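Acetylxylan esterase / glucomannan deacetylase (Cellvibrio japonicus, PDB 2WAA) removes acetyl groups from acetylated xylan and glucomannan, helping to break down plant cell wall polysaccharides. Local coordinates at residues Ile46-Ala54 with Phe91-Val99. Sequence-based numbering, arbitrary orientation. Where two conformers were deposited one is given.
Sequences IVAGSRLTA and FPNSGEHRV
Ile-46 runs antiparallel past Arg-98 at one end of the N-terminal beta-sandwich of this CE2 esterase, where both segments turn a corner between the two sheets. CG2 of Ile-46, anti to the backbone N, lies against the extended Glu-96 chain, 4.0 Å from its CG. Val-47 and His-97 form a hydrogen-bonded pair, joined by two N-H...O bonds of 2.9 Å between N of each residue and O of the other; their side chains share the inward face, where Phe-89 touches both. Ala-48 pairs with Glu-96 without such bonds and turns its O to Thr-122. At Gly-49 the pairing with Gly-95 continues, but Gly-95 N sits well above the carbonyl plane of Gly-49 O just before the chain turns. The His-97 ring, held at ND1 by Asp-70, meets Gly-49 O at its edge, 3.7 Å from CD2, and Phe-91 CE2 lies over one face, toward the rim. Ser-50 then rounds the corner: with Arg-51 it faces Thr-120 in a classic beta bulge, while its O receives Phe-91 N at 2.8 Å, a bond in the second sheet, between strands 51-58 and 84-91. Beyond it, Leu-52 reaches back between the sheets to put CD2 3.8 Å from CG2 of Val-99.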
loop_
_atom_site.group_PDB
_atom_site.type_symbol
_atom_site.label_atom_id
_atom_site.label_comp_id
_atom_site.label_asym_id
_atom_site.label_seq_id
_atom_site.Cartn_x
_atom_site.Cartn_y
_atom_site.Cartn_z
ATOM N N ILE A 46 17.403 1.130 -12.786
ATOM C CA ILE A 46 18.848 0.841 -12.604
ATOM C C ILE A 46 19.522 1.641 -13.724
ATOM O O ILE A 46 19.044 1.644 -14.863
ATOM C CB ILE A 46 19.146 -0.631 -12.807
ATOM C CG1 ILE A 46 18.501 -1.480 -11.693
ATOM C CG2 ILE A 46 20.631 -0.886 -12.717
ATOM C CD1 ILE A 46 18.208 -2.881 -12.127
ATOM N N VAL A 47 20.566 2.378 -13.400
ATOM C CA VAL A 47 21.158 3.292 -14.391
ATOM C C VAL A 47 22.670 3.202 -14.407
ATOM O O VAL A 47 23.267 2.748 -13.440
ATOM C CB VAL A 47 20.812 4.782 -14.082
ATOM C CG1 VAL A 47 19.297 5.026 -14.258
ATOM C CG2 VAL A 47 21.292 5.223 -12.662
ATOM N N ALA A 48 23.286 3.675 -15.481
ATOM C CA ALA A 48 24.770 3.808 -15.519
ATOM C C ALA A 48 25.018 5.305 -15.646
ATOM O O ALA A 48 24.691 5.895 -16.668
ATOM C CB ALA A 48 25.354 3.029 -16.715
ATOM N N GLY A 49 25.532 5.932 -14.594
ATOM C CA GLY A 49 25.770 7.363 -14.597
ATOM C C GLY A 49 26.177 7.932 -13.254
ATOM O O GLY A 49 26.349 7.197 -12.269
ATOM N N SER A 50 26.315 9.256 -13.205
ATOM C CA SER A 50 26.841 9.960 -12.042
ATOM C C SER A 50 25.784 10.781 -11.285
ATOM O O SER A 50 26.033 11.174 -10.159
ATOM C CB SER A 50 27.992 10.895 -12.484
ATOM O OG SER A 50 27.495 11.933 -13.375
ATOM N N ARG A 51 24.644 11.082 -11.913
ATOM C CA ARG A 51 23.622 11.876 -11.240
ATOM C C ARG A 51 22.259 11.510 -11.810
ATOM O O ARG A 51 22.115 11.232 -13.031
ATOM C CB ARG A 51 23.871 13.404 -11.410
ATOM C CG ARG A 51 22.957 14.277 -10.557
ATOM C CD ARG A 51 23.329 15.791 -10.626
ATOM N NE ARG A 51 22.607 16.521 -9.594
ATOM C CZ ARG A 51 21.795 17.543 -9.837
ATOM N NH1 ARG A 51 21.644 17.994 -11.074
ATOM N NH2 ARG A 51 21.130 18.122 -8.841
ATOM N N LEU A 52 21.261 11.466 -10.929
ATOM C CA LEU A 52 19.882 11.207 -11.361
ATOM C C LEU A 52 18.949 12.132 -10.592
ATOM O O LEU A 52 19.047 12.260 -9.350
ATOM C CB LEU A 52 19.510 9.738 -11.151
ATOM C CG LEU A 52 18.115 9.314 -11.673
ATOM C CD1 LEU A 52 18.072 9.303 -13.224
ATOM C CD2 LEU A 52 17.781 7.903 -11.102
ATOM N N THR A 53 18.086 12.849 -11.326
ATOM C CA THR A 53 17.115 13.744 -10.709
ATOM C C THR A 53 15.720 13.379 -11.204
ATOM O O THR A 53 15.564 12.791 -12.273
ATOM C CB THR A 53 17.355 15.280 -10.980
ATOM O OG1 THR A 53 17.171 15.556 -12.383
ATOM C CG2 THR A 53 18.765 15.704 -10.549
ATOM N N ALA A 54 14.719 13.765 -10.427
ATOM C CA ALA A 54 13.326 13.559 -10.815
ATOM C C ALA A 54 12.536 14.850 -10.649
ATOM O O ALA A 54 12.758 15.593 -9.692
ATOM C CB ALA A 54 12.743 12.517 -9.913
ATOM N N PHE A 91 27.193 11.363 -7.633
ATOM C CA PHE A 91 28.574 10.991 -7.302
ATOM C C PHE A 91 29.482 11.729 -8.276
ATOM O O PHE A 91 29.057 12.145 -9.332
ATOM C CB PHE A 91 28.759 9.493 -7.480
ATOM C CG PHE A 91 27.862 8.701 -6.601
ATOM C CD1 PHE A 91 28.062 8.690 -5.234
ATOM C CD2 PHE A 91 26.761 8.026 -7.136
ATOM C CE1 PHE A 91 27.183 7.996 -4.407
ATOM C CE2 PHE A 91 25.890 7.315 -6.324
ATOM C CZ PHE A 91 26.108 7.292 -4.946
ATOM N N PRO A 92 30.758 11.904 -7.925
ATOM C CA PRO A 92 31.668 12.528 -8.905
ATOM C C PRO A 92 31.897 11.691 -10.157
ATOM O O PRO A 92 32.145 12.261 -11.226
ATOM C CB PRO A 92 32.988 12.648 -8.143
ATOM C CG PRO A 92 32.646 12.490 -6.712
ATOM C CD PRO A 92 31.422 11.599 -6.651
ATOM N N ASN A 93 31.815 10.373 -10.057
ATOM C CA ASN A 93 32.032 9.520 -11.209
ATOM C C ASN A 93 30.804 8.676 -11.538
ATOM O O ASN A 93 29.943 8.506 -10.698
ATOM C CB ASN A 93 33.210 8.588 -10.973
ATOM C CG ASN A 93 34.481 9.355 -10.629
ATOM O OD1 ASN A 93 35.027 10.069 -11.487
ATOM N ND2 ASN A 93 34.929 9.256 -9.365
ATOM N N SER A 94 30.777 8.125 -12.742
ATOM C CA SER A 94 29.677 7.291 -13.209
ATOM C C SER A 94 29.851 5.859 -12.679
ATOM O O SER A 94 30.972 5.360 -12.586
ATOM C CB SER A 94 29.679 7.287 -14.738
ATOM O OG SER A 94 28.578 6.577 -15.248
ATOM N N GLY A 95 28.747 5.210 -12.332
ATOM C CA GLY A 95 28.758 3.784 -11.973
ATOM C C GLY A 95 27.344 3.248 -12.127
ATOM O O GLY A 95 26.427 3.998 -12.481
ATOM N N GLU A 96 27.156 1.954 -11.908
ATOM C CA GLU A 96 25.830 1.386 -12.038
ATOM C C GLU A 96 25.147 1.571 -10.662
ATOM O O GLU A 96 25.752 1.249 -9.628
ATOM C CB GLU A 96 25.930 -0.082 -12.414
ATOM C CG GLU A 96 24.602 -0.705 -12.501
ATOM C CD GLU A 96 24.684 -2.106 -13.034
ATOM O OE1 GLU A 96 25.533 -2.343 -13.924
ATOM O OE2 GLU A 96 23.883 -2.941 -12.570
ATOM N N HIS A 97 23.904 2.085 -10.646
ATOM C CA HIS A 97 23.219 2.375 -9.361
ATOM C C HIS A 97 21.761 1.967 -9.474
ATOM O O HIS A 97 21.127 2.155 -10.524
ATOM C CB HIS A 97 23.308 3.875 -8.998
ATOM C CG HIS A 97 24.713 4.305 -8.694
ATOM N ND1 HIS A 97 25.374 3.911 -7.541
ATOM C CD2 HIS A 97 25.618 4.980 -9.443
ATOM C CE1 HIS A 97 26.620 4.363 -7.586
ATOM N NE2 HIS A 97 26.790 5.019 -8.726
ATOM N N ARG A 98 21.246 1.425 -8.378
ATOM C CA ARG A 98 19.846 1.026 -8.308
ATOM C C ARG A 98 19.135 2.130 -7.535
ATOM O O ARG A 98 19.642 2.596 -6.512
ATOM C CB ARG A 98 19.700 -0.313 -7.566
ATOM C CG ARG A 98 18.240 -0.652 -7.204
ATOM C CD ARG A 98 18.042 -2.086 -6.657
ATOM N NE ARG A 98 16.616 -2.445 -6.636
ATOM C CZ ARG A 98 15.708 -1.870 -5.852
ATOM N NH1 ARG A 98 16.065 -0.898 -5.030
ATOM N NH2 ARG A 98 14.441 -2.249 -5.895
ATOM N N VAL A 99 17.952 2.540 -8.009
ATOM C CA VAL A 99 17.242 3.666 -7.379
ATOM C C VAL A 99 15.787 3.285 -7.179
ATOM O O VAL A 99 15.152 2.790 -8.112
ATOM C CB VAL A 99 17.283 4.880 -8.307
ATOM C CG1 VAL A 99 16.532 6.044 -7.702
ATOM C CG2 VAL A 99 18.748 5.275 -8.557
#